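Local coordinates for protein threonine phosphate decarboxylase-like enzyme (Sulfurospirillum multivorans, PDB 6OUX) that decarboxylates L-serine O-phosphate to ethanolamine O-phosphate, a precursor for norcobamide biosynthesis, using pyridoxal phosphate as its cofactor, at residues L60-R65 / R288-K293; M114-E119 / P171-L176; K123-I128 / Q164-E169; K240-D245 / Y281-F286. One frame throughout, in Å; residues are numbered along the deposited sequence.

Interaction 1 (L60-R65 / R288-K293); sequences LDYIDR and REDFLK
OD2 of D290 is gripped from two directions, and one of them leads to Y62. A water donates to D290 OD2 at 2.5 Å. The same water lies 2.5 Å from Y62 OH, in the plane of the tyrosine ring. R288 NH2 adds a weak bond to D290 OD2 at 3.4 Å, but its stronger partner is E66. The Y62 ring is sandwiched. On one face the edge of F291 meets it in an edge-to-face pair, planes 68° apart, with F291 CD1 3.6 Å from Y62 CE1. Over the other face lies R65 NH2 of the same helix, 3.7 Å above the centre, which also donates to D61 OD2 in a salt bridge. F291 has CG trans to its backbone N (chi1 172°), which brings the CD1 edge of its ring over the rim of the Y62 face. L285 of helix 277-286 touches both rings. Replacing Y62 by a phenylalanine would probably leave the water without its hydroxyl partner and break the bridge to D290. The chemistry is mixed: aromatic packing joins helix 53-68 to helix 289-314, while one water links the tyrosine hydroxyl to the charged start of the second helix.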
# COMPACT_ATOMS: atom_id res chain seq x y z
N LEU A 60 -2.92 -1.21 19.99
CA LEU A 60 -1.73 -0.44 20.41
C LEU A 60 -1.04 -1.07 21.62
O LEU A 60 0.20 -1.06 21.75
CB LEU A 60 -2.06 1.01 20.70
CG LEU A 60 -2.41 1.84 19.44
CD1 LEU A 60 -3.08 3.12 19.87
CD2 LEU A 60 -1.12 2.06 18.62
N ASP A 61 -1.84 -1.66 22.50
CA ASP A 61 -1.33 -2.27 23.71
C ASP A 61 -0.55 -3.51 23.36
O ASP A 61 0.49 -3.71 23.94
CB ASP A 61 -2.46 -2.58 24.69
CG ASP A 61 -1.98 -3.16 25.96
OD1 ASP A 61 -1.27 -2.45 26.71
OD2 ASP A 61 -2.27 -4.31 26.17
N TYR A 62 -1.03 -4.34 22.42
CA TYR A 62 -0.27 -5.45 21.93
C TYR A 62 1.04 -5.02 21.23
O TYR A 62 2.10 -5.65 21.42
CB TYR A 62 -1.08 -6.35 20.99
CG TYR A 62 -1.95 -7.37 21.65
CD1 TYR A 62 -3.27 -7.11 22.02
CD2 TYR A 62 -1.49 -8.63 21.85
CE1 TYR A 62 -4.06 -8.07 22.58
CE2 TYR A 62 -2.27 -9.60 22.41
CZ TYR A 62 -3.54 -9.31 22.78
OH TYR A 62 -4.24 -10.31 23.31
N ILE A 63 0.97 -3.92 20.48
CA ILE A 63 2.15 -3.38 19.85
C ILE A 63 3.20 -2.94 20.92
O ILE A 63 4.36 -3.30 20.84
CB ILE A 63 1.79 -2.26 18.89
CG1 ILE A 63 1.00 -2.84 17.73
CG2 ILE A 63 3.05 -1.57 18.39
CD1 ILE A 63 0.48 -1.80 16.75
N ASP A 64 2.75 -2.19 21.91
CA ASP A 64 3.61 -1.71 22.94
C ASP A 64 4.27 -2.86 23.63
O ASP A 64 5.50 -2.84 23.80
CB ASP A 64 2.82 -0.89 23.95
CG ASP A 64 3.68 -0.24 25.02
OD1 ASP A 64 4.87 -0.05 24.80
OD2 ASP A 64 3.14 0.08 26.10
N ARG A 65 3.47 -3.85 24.02
CA ARG A 65 3.95 -4.96 24.84
C ARG A 65 4.81 -5.91 24.02
O ARG A 65 5.83 -6.39 24.51
CB ARG A 65 2.82 -5.71 25.58
CG ARG A 65 2.11 -4.90 26.71
CD ARG A 65 0.64 -5.35 27.10
NE ARG A 65 0.69 -6.73 26.81
CZ ARG A 65 0.03 -7.47 25.95
NH1 ARG A 65 0.52 -8.65 25.86
NH2 ARG A 65 -1.10 -7.16 25.33
N ARG A 288 -5.16 -14.51 15.74
CA ARG A 288 -4.84 -15.31 16.92
C ARG A 288 -6.08 -15.44 17.79
O ARG A 288 -6.78 -14.47 18.03
CB ARG A 288 -3.72 -14.70 17.73
CG ARG A 288 -2.39 -15.40 17.55
CD ARG A 288 -1.28 -14.42 17.66
NE ARG A 288 -1.23 -13.84 18.98
CZ ARG A 288 -0.42 -12.85 19.33
NH1 ARG A 288 0.37 -12.27 18.45
NH2 ARG A 288 -0.42 -12.43 20.58
N GLU A 289 -6.34 -16.66 18.25
CA GLU A 289 -7.36 -16.98 19.25
C GLU A 289 -7.39 -16.06 20.48
O GLU A 289 -8.47 -15.62 20.91
CB GLU A 289 -7.16 -18.44 19.71
CG GLU A 289 -8.06 -18.90 20.86
CD GLU A 289 -7.47 -18.66 22.25
OE1 GLU A 289 -6.30 -19.09 22.49
OE2 GLU A 289 -8.17 -18.06 23.10
N ASP A 290 -6.24 -15.88 21.11
CA ASP A 290 -6.15 -15.09 22.34
C ASP A 290 -6.42 -13.58 22.13
O ASP A 290 -7.09 -12.90 22.93
CB ASP A 290 -4.78 -15.29 23.00
CG ASP A 290 -3.58 -15.05 22.03
OD1 ASP A 290 -3.52 -15.62 20.91
OD2 ASP A 290 -2.66 -14.30 22.39
N PHE A 291 -5.90 -13.03 21.03
CA PHE A 291 -6.25 -11.69 20.64
C PHE A 291 -7.76 -11.58 20.36
O PHE A 291 -8.38 -10.61 20.74
CB PHE A 291 -5.47 -11.24 19.41
CG PHE A 291 -5.94 -9.91 18.84
CD1 PHE A 291 -5.53 -8.74 19.39
CD2 PHE A 291 -6.90 -9.86 17.82
CE1 PHE A 291 -5.99 -7.51 18.89
CE2 PHE A 291 -7.41 -8.66 17.33
CZ PHE A 291 -6.95 -7.47 17.89
N LEU A 292 -8.31 -12.53 19.60
CA LEU A 292 -9.72 -12.46 19.19
C LEU A 292 -10.67 -12.46 20.37
O LEU A 292 -11.72 -11.84 20.32
CB LEU A 292 -10.07 -13.62 18.21
CG LEU A 292 -9.66 -13.28 16.78
CD1 LEU A 292 -9.58 -14.51 15.85
CD2 LEU A 292 -10.55 -12.15 16.21
N LYS A 293 -10.29 -13.18 21.46
CA LYS A 293 -11.08 -13.11 22.67
C LYS A 293 -11.20 -11.72 23.24
O LYS A 293 -12.28 -11.29 23.61
CB LYS A 293 -10.53 -14.06 23.73
CG LYS A 293 -11.32 -14.06 25.05
CD LYS A 293 -10.89 -15.18 26.03
CE LYS A 293 -11.27 -16.59 25.54
NZ LYS A 293 -10.42 -17.22 24.47
O HOH W 1 -3.19 -12.50 24.08

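Interaction 2 (M114-E119 / P171-L176); sequences MLLQQE and PDTVVL
L116 makes the contact with one methyl group, and the meeting is wholly apolar. Its CD2 lies 3.8 Å from T173 CG2 and 4.2 Å from V175 CG2. L116 keeps CG on the side of its backbone N (chi1 -68°); CD1 continues the extended chain, and the other branch, CD2, turns to the strand. T173 and V175 lie two residues apart, so both face the helix from the same side of the sheet. V124 of the next strand and Y134 also touch L116. The three touching residues are buried.

The polar bonds lie beside this patch. The methyl of T173 faces the leucine, and its hydroxyl turns to its neighbour: T173 OG1 donates to D172 OD1 at 2.5 Å. It meets that oxygen on the anti side, 22° out of the carboxylate plane. R204 bonds both groups, by a salt bridge to D172 and a hydrogen bond to T173 OG1. The second oxygen of D172 accepts from the backbone N of K123 and of Q122.

The result is the last part of helix 108-116 laid on the mixed sheet. This layering of helices against a seven-stranded sheet is characteristic of the large domain of fold type I pyridoxal phosphate enzymes.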
# COMPACT_ATOMS: atom_id res chain seq x y z
N MET A 114 -10.16 -1.89 -7.99
CA MET A 114 -9.49 -2.95 -8.82
C MET A 114 -10.49 -3.86 -9.51
O MET A 114 -10.40 -4.07 -10.71
CB MET A 114 -8.47 -3.74 -7.99
CG MET A 114 -7.87 -5.02 -8.61
SD MET A 114 -6.99 -6.12 -7.44
CE MET A 114 -8.42 -7.02 -6.83
N LEU A 115 -11.53 -4.33 -8.78
CA LEU A 115 -12.58 -5.11 -9.39
C LEU A 115 -13.33 -4.40 -10.52
O LEU A 115 -13.59 -4.98 -11.58
CB LEU A 115 -13.59 -5.56 -8.30
CG LEU A 115 -13.03 -6.56 -7.27
CD1 LEU A 115 -14.05 -6.80 -6.17
CD2 LEU A 115 -12.65 -7.86 -7.96
N LEU A 116 -13.68 -3.14 -10.31
CA LEU A 116 -14.51 -2.44 -11.26
C LEU A 116 -13.72 -2.00 -12.50
O LEU A 116 -14.33 -1.72 -13.55
CB LEU A 116 -15.19 -1.25 -10.59
CG LEU A 116 -16.24 -1.54 -9.52
CD1 LEU A 116 -16.85 -0.22 -9.05
CD2 LEU A 116 -17.38 -2.44 -9.93
N GLN A 117 -12.40 -1.93 -12.40
CA GLN A 117 -11.57 -1.59 -13.55
C GLN A 117 -11.36 -2.75 -14.55
O GLN A 117 -10.70 -2.60 -15.58
CB GLN A 117 -10.17 -1.17 -13.07
CG GLN A 117 -10.04 0.22 -12.51
CD GLN A 117 -8.64 0.44 -11.88
OE1 GLN A 117 -8.04 -0.47 -11.30
NE2 GLN A 117 -8.12 1.65 -12.02
N GLN A 118 -11.82 -3.93 -14.23
CA GLN A 118 -11.51 -5.06 -15.09
C GLN A 118 -12.36 -4.91 -16.34
O GLN A 118 -13.45 -4.29 -16.31
CB GLN A 118 -11.77 -6.39 -14.36
CG GLN A 118 -11.08 -6.52 -12.99
CD GLN A 118 -9.55 -6.50 -13.06
OE1 GLN A 118 -8.85 -5.49 -12.73
NE2 GLN A 118 -9.01 -7.63 -13.45
N GLU A 119 -11.89 -5.47 -17.47
CA GLU A 119 -12.62 -5.27 -18.73
C GLU A 119 -13.97 -5.99 -18.83
O GLU A 119 -14.86 -5.54 -19.54
CB GLU A 119 -11.73 -5.50 -19.95
CG GLU A 119 -11.26 -6.93 -20.19
CD GLU A 119 -10.28 -7.01 -21.36
OE1 GLU A 119 -10.11 -5.98 -22.08
OE2 GLU A 119 -9.68 -8.09 -21.55
N PRO A 171 -27.27 -5.46 -15.23
CA PRO A 171 -25.88 -5.14 -15.05
C PRO A 171 -25.07 -6.42 -14.95
O PRO A 171 -25.56 -7.44 -14.50
CB PRO A 171 -25.88 -4.39 -13.71
CG PRO A 171 -26.92 -5.08 -12.93
CD PRO A 171 -28.00 -5.48 -13.95
N ASP A 172 -23.81 -6.40 -15.36
CA ASP A 172 -23.02 -7.56 -15.10
C ASP A 172 -22.44 -7.57 -13.66
O ASP A 172 -21.97 -8.62 -13.18
CB ASP A 172 -21.87 -7.69 -16.09
CG ASP A 172 -20.97 -6.48 -16.13
OD1 ASP A 172 -20.12 -6.33 -15.22
OD2 ASP A 172 -21.10 -5.67 -17.08
N THR A 173 -22.39 -6.40 -13.01
CA THR A 173 -21.74 -6.24 -11.68
C THR A 173 -22.64 -5.34 -10.84
O THR A 173 -23.19 -4.32 -11.32
CB THR A 173 -20.36 -5.60 -11.82
OG1 THR A 173 -19.57 -6.36 -12.75
CG2 THR A 173 -19.57 -5.51 -10.44
N VAL A 174 -22.85 -5.76 -9.60
CA VAL A 174 -23.54 -4.93 -8.63
C VAL A 174 -22.61 -4.70 -7.40
O VAL A 174 -21.79 -5.58 -7.09
CB VAL A 174 -24.80 -5.72 -8.24
CG1 VAL A 174 -25.34 -5.40 -6.90
CG2 VAL A 174 -25.84 -5.63 -9.39
N VAL A 175 -22.70 -3.51 -6.79
CA VAL A 175 -22.01 -3.20 -5.48
C VAL A 175 -23.04 -2.90 -4.38
O VAL A 175 -23.87 -2.02 -4.55
CB VAL A 175 -21.08 -2.02 -5.58
CG1 VAL A 175 -20.31 -1.78 -4.26
CG2 VAL A 175 -20.11 -2.20 -6.73
N LEU A 176 -23.03 -3.70 -3.30
CA LEU A 176 -23.86 -3.48 -2.14
C LEU A 176 -22.89 -3.22 -0.96
O LEU A 176 -21.81 -3.83 -0.83
CB LEU A 176 -24.76 -4.67 -1.83
CG LEU A 176 -25.75 -5.14 -2.93
CD1 LEU A 176 -26.50 -6.40 -2.56
CD2 LEU A 176 -26.76 -4.04 -3.21

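Interaction 3 (K123-I128 / Q164-E169); sequences KVALMI and QFIENE
K123 reaches from the start of its strand to the last residue of helix 159-169, E169. From CB the chain runs straight, with every torsion near trans (chi1 -175°). CD is the first atom to come near, 3.7 Å from E169 O. CE lies 3.4 Å from both E169 OE1 and E169 O. NZ ends in a double grip. It donates to E169 O at 2.8 Å, in the carbonyl plane and on a lone pair, and to E169 OE1 at 3.0 Å as part of a salt bridge. OE1 is met on its anti side. The glutamate chain bends at chi2 and sets CG over the face of F165. A methionine in place of K123 would probably leave the E169 carboxylate without this cation and free to swing away. Further along the strand A125 CB presses tightly on I166 CD1, at 3.5 Å, with the F165 ring beside it. The two axes pass 10.1 Å apart and run nearly antiparallel, at 159°. Helix 159-169 thus covers one side of the sheet, over strand 123-128 and its neighbours 143-148 and 173-177, whose V145 and V174 also touch A125.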
# COMPACT_ATOMS: atom_id res chain seq x y z
N LYS A 123 -21.40 -2.98 -17.30
CA LYS A 123 -22.51 -2.23 -16.73
C LYS A 123 -22.52 -2.57 -15.27
O LYS A 123 -22.54 -3.74 -14.95
CB LYS A 123 -23.79 -2.60 -17.37
CG LYS A 123 -24.99 -1.83 -16.96
CD LYS A 123 -26.15 -2.11 -17.93
CE LYS A 123 -27.28 -1.15 -17.67
NZ LYS A 123 -28.49 -1.44 -18.48
N VAL A 124 -22.54 -1.55 -14.42
CA VAL A 124 -22.54 -1.72 -12.94
C VAL A 124 -23.70 -0.94 -12.30
O VAL A 124 -24.04 0.18 -12.75
CB VAL A 124 -21.18 -1.31 -12.37
CG1 VAL A 124 -20.88 0.13 -12.68
CG2 VAL A 124 -21.09 -1.64 -10.86
N ALA A 125 -24.38 -1.59 -11.37
CA ALA A 125 -25.45 -0.98 -10.58
C ALA A 125 -24.90 -0.62 -9.20
O ALA A 125 -24.37 -1.50 -8.48
CB ALA A 125 -26.67 -1.87 -10.47
N LEU A 126 -24.99 0.67 -8.89
CA LEU A 126 -24.63 1.22 -7.55
C LEU A 126 -25.86 1.79 -6.89
O LEU A 126 -26.83 2.19 -7.56
CB LEU A 126 -23.62 2.34 -7.68
CG LEU A 126 -22.35 2.08 -8.50
CD1 LEU A 126 -21.53 3.37 -8.53
CD2 LEU A 126 -21.56 0.97 -7.84
N MET A 127 -25.84 1.86 -5.56
CA MET A 127 -26.92 2.57 -4.85
C MET A 127 -26.48 4.01 -4.60
O MET A 127 -25.30 4.32 -4.54
CB MET A 127 -27.25 1.88 -3.53
CG MET A 127 -27.86 0.47 -3.65
SD MET A 127 -27.93 -0.18 -1.94
CE MET A 127 -26.17 -0.32 -1.41
N ILE A 128 -27.46 4.85 -4.36
CA ILE A 128 -27.24 6.23 -4.01
C ILE A 128 -28.20 6.58 -2.85
O ILE A 128 -29.39 6.25 -2.90
CB ILE A 128 -27.49 7.10 -5.28
CG1 ILE A 128 -27.28 8.56 -5.03
CG2 ILE A 128 -28.94 6.97 -5.73
CD1 ILE A 128 -27.57 9.40 -6.27
N GLN A 164 -36.03 -6.04 -8.82
CA GLN A 164 -36.71 -5.75 -10.06
C GLN A 164 -35.90 -4.75 -10.94
O GLN A 164 -35.82 -4.90 -12.16
CB GLN A 164 -38.09 -5.19 -9.76
CG GLN A 164 -38.91 -5.00 -11.00
CD GLN A 164 -39.07 -6.31 -11.76
OE1 GLN A 164 -38.55 -6.48 -12.87
NE2 GLN A 164 -39.73 -7.25 -11.14
N PHE A 165 -35.31 -3.76 -10.30
CA PHE A 165 -34.42 -2.83 -10.92
C PHE A 165 -33.23 -3.57 -11.58
O PHE A 165 -32.89 -3.28 -12.75
CB PHE A 165 -33.92 -1.81 -9.89
CG PHE A 165 -32.89 -0.88 -10.42
CD1 PHE A 165 -33.25 0.13 -11.30
CD2 PHE A 165 -31.57 -1.03 -10.07
CE1 PHE A 165 -32.28 0.99 -11.83
CE2 PHE A 165 -30.59 -0.18 -10.57
CZ PHE A 165 -30.95 0.83 -11.45
N ILE A 166 -32.60 -4.46 -10.82
CA ILE A 166 -31.49 -5.26 -11.35
C ILE A 166 -31.98 -6.18 -12.54
O ILE A 166 -31.29 -6.34 -13.55
CB ILE A 166 -30.76 -6.09 -10.24
CG1 ILE A 166 -30.15 -5.16 -9.17
CG2 ILE A 166 -29.65 -6.96 -10.86
CD1 ILE A 166 -29.24 -4.09 -9.71
N GLU A 167 -33.14 -6.77 -12.40
CA GLU A 167 -33.68 -7.59 -13.51
C GLU A 167 -33.89 -6.73 -14.76
O GLU A 167 -33.46 -7.11 -15.86
CB GLU A 167 -34.97 -8.27 -13.06
CG GLU A 167 -34.72 -9.46 -12.17
CD GLU A 167 -35.96 -9.88 -11.39
OE1 GLU A 167 -36.98 -9.14 -11.44
OE2 GLU A 167 -35.91 -10.93 -10.70
N ASN A 168 -34.50 -5.57 -14.60
CA ASN A 168 -34.67 -4.63 -15.72
C ASN A 168 -33.36 -4.18 -16.37
O ASN A 168 -33.21 -4.15 -17.60
CB ASN A 168 -35.40 -3.39 -15.23
CG ASN A 168 -36.82 -3.69 -14.81
OD1 ASN A 168 -37.33 -4.80 -14.98
ND2 ASN A 168 -37.46 -2.71 -14.26
N GLU A 169 -32.38 -3.83 -15.56
CA GLU A 169 -31.19 -3.23 -16.10
C GLU A 169 -30.16 -4.22 -16.61
O GLU A 169 -29.33 -3.86 -17.43
CB GLU A 169 -30.51 -2.32 -15.07
CG GLU A 169 -31.23 -1.04 -14.73
CD GLU A 169 -31.20 0.02 -15.83
OE1 GLU A 169 -30.27 0.06 -16.64
OE2 GLU A 169 -32.16 0.79 -15.89

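Interaction 4 (K240-D245 / Y281-F286); sequences KSLSKD and YCLRLF
L242 and L283 meet methyl to methyl. Their side chains slant across each other, and CD1 of L242 lies 3.5 Å from CD1 of L283, a tight pair. L283 has CG opposite its backbone N (chi1 -161°), which sends the isobutyl group off the helix toward the loop. F286, one turn further along, comes to the same leucine from another direction. Its CE2 lies 4.0 Å from L242 O and 4.3 Å from L242 CB, at a slant to the ring. L242 is met at its tip by L283 and, more loosely, near its backbone by F286. F286 also stacks on F246, and L283 packs on L87 and M91 of helix 84-95.

The loop that carries L242 is held partly by its own polar bonds. S241 OG accepts from S243 N at 2.9 Å and from K244 N at 3.2 Å, an ST turn and ST motif. K240 NZ donates to D245 OD2 at 2.6 Å, on the syn lone pair, and to S241 O, nearly in line with that carbonyl.

The contact itself rests on hydrophobic burial and shape. Polar bonds within 240-245, and from S243 OG to V251 and L253, probably fix the turn that carries L242.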
# COMPACT_ATOMS: atom_id res chain seq x y z
N LYS A 240 -13.96 -6.52 2.66
CA LYS A 240 -14.00 -6.07 4.07
C LYS A 240 -12.69 -5.39 4.46
O LYS A 240 -11.61 -5.95 4.28
CB LYS A 240 -14.31 -7.25 5.02
CG LYS A 240 -14.39 -6.84 6.46
CD LYS A 240 -15.14 -7.80 7.37
CE LYS A 240 -15.26 -7.19 8.75
NZ LYS A 240 -13.88 -6.98 9.28
N SER A 241 -12.82 -4.18 5.00
CA SER A 241 -11.74 -3.49 5.61
C SER A 241 -11.32 -4.26 6.84
O SER A 241 -12.13 -4.87 7.51
CB SER A 241 -12.14 -2.06 5.93
OG SER A 241 -11.15 -1.47 6.75
N LEU A 242 -10.03 -4.28 7.11
CA LEU A 242 -9.56 -4.64 8.46
C LEU A 242 -9.17 -3.44 9.32
O LEU A 242 -8.86 -3.63 10.49
CB LEU A 242 -8.40 -5.63 8.38
CG LEU A 242 -8.74 -6.97 7.75
CD1 LEU A 242 -7.45 -7.73 7.46
CD2 LEU A 242 -9.64 -7.78 8.69
N SER A 243 -9.28 -2.23 8.78
CA SER A 243 -8.85 -0.98 9.46
C SER A 243 -9.97 -0.23 10.23
O SER A 243 -9.76 0.36 11.30
CB SER A 243 -8.09 -0.12 8.41
OG SER A 243 -6.97 -0.91 7.84
N LYS A 244 -11.19 -0.32 9.77
CA LYS A 244 -12.25 0.43 10.43
C LYS A 244 -12.92 -0.27 11.63
O LYS A 244 -13.78 0.34 12.30
CB LYS A 244 -13.28 0.86 9.41
CG LYS A 244 -12.65 1.77 8.36
CD LYS A 244 -13.50 1.89 7.12
CE LYS A 244 -12.69 2.53 6.01
NZ LYS A 244 -13.62 3.22 5.07
N ASP A 245 -12.54 -1.52 11.88
CA ASP A 245 -13.07 -2.26 13.04
C ASP A 245 -11.93 -2.68 13.97
O ASP A 245 -11.90 -2.28 15.14
CB ASP A 245 -14.03 -3.41 12.61
CG ASP A 245 -13.41 -4.42 11.63
OD1 ASP A 245 -12.22 -4.35 11.27
OD2 ASP A 245 -14.15 -5.30 11.19
N TYR A 281 2.33 -7.83 10.90
CA TYR A 281 2.20 -8.06 12.33
C TYR A 281 0.70 -8.02 12.70
O TYR A 281 0.18 -8.88 13.40
CB TYR A 281 2.94 -6.99 13.14
CG TYR A 281 2.59 -7.08 14.60
CD1 TYR A 281 3.22 -8.04 15.43
CD2 TYR A 281 1.58 -6.31 15.16
CE1 TYR A 281 2.87 -8.18 16.79
CE2 TYR A 281 1.21 -6.47 16.51
CZ TYR A 281 1.86 -7.41 17.31
OH TYR A 281 1.52 -7.56 18.65
N CYS A 282 0.02 -6.99 12.22
CA CYS A 282 -1.38 -6.77 12.61
C CYS A 282 -2.27 -7.85 12.04
O CYS A 282 -3.16 -8.35 12.72
CB CYS A 282 -1.87 -5.41 12.13
SG CYS A 282 -1.27 -4.01 13.11
N LEU A 283 -1.98 -8.23 10.82
CA LEU A 283 -2.75 -9.28 10.18
C LEU A 283 -2.67 -10.60 10.96
O LEU A 283 -3.72 -11.29 11.18
CB LEU A 283 -2.29 -9.52 8.75
CG LEU A 283 -3.33 -10.25 7.94
CD1 LEU A 283 -4.28 -9.20 7.39
CD2 LEU A 283 -2.71 -11.07 6.81
N ARG A 284 -1.45 -10.94 11.38
CA ARG A 284 -1.22 -12.17 12.13
C ARG A 284 -1.76 -12.08 13.55
O ARG A 284 -2.19 -13.08 14.11
CB ARG A 284 0.24 -12.51 12.19
CG ARG A 284 0.85 -12.88 10.85
CD ARG A 284 2.35 -13.18 11.04
NE ARG A 284 2.91 -13.52 9.75
CZ ARG A 284 2.85 -14.73 9.19
NH1 ARG A 284 2.34 -15.79 9.84
NH2 ARG A 284 3.36 -14.88 7.98
N LEU A 285 -1.77 -10.88 14.10
CA LEU A 285 -2.43 -10.66 15.36
C LEU A 285 -3.92 -10.95 15.26
O LEU A 285 -4.48 -11.71 16.05
CB LEU A 285 -2.18 -9.22 15.80
CG LEU A 285 -2.71 -8.88 17.18
CD1 LEU A 285 -1.90 -9.61 18.26
CD2 LEU A 285 -2.62 -7.39 17.30
N PHE A 286 -4.54 -10.36 14.25
CA PHE A 286 -6.01 -10.32 14.10
C PHE A 286 -6.63 -11.67 13.98
O PHE A 286 -7.83 -11.79 14.21
CB PHE A 286 -6.41 -9.49 12.88
CG PHE A 286 -6.10 -8.02 12.97
CD1 PHE A 286 -5.74 -7.41 14.17
CD2 PHE A 286 -6.14 -7.24 11.81
CE1 PHE A 286 -5.45 -6.04 14.19
CE2 PHE A 286 -5.84 -5.89 11.83
CZ PHE A 286 -5.52 -5.29 13.02

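In the fold
The four contacts fall into two pairs. Interactions 1 and 4 have centres 11 Å apart and touch: helices 277-286 and 289-314 follow each other, and L292 CD2 packs 3.4 Å from F286 O. Interactions 2 and 3 have centres 12 Å apart and share the sheet, where T173 O bonds the backbone N of A125; their helices, 108-116 and 159-169, bear on different residues of strands 123-128 and 173-177. Interaction 4 reaches the same sheet through strand 236-241, about 9 Å from interaction 2 at the nearest atoms. Interactions 1 and 3 are the farthest pair, with centres 42 Å apart. Interaction 2 comes near a substrate-binding residue: the V175 side chain is about 8 Å from that of N181.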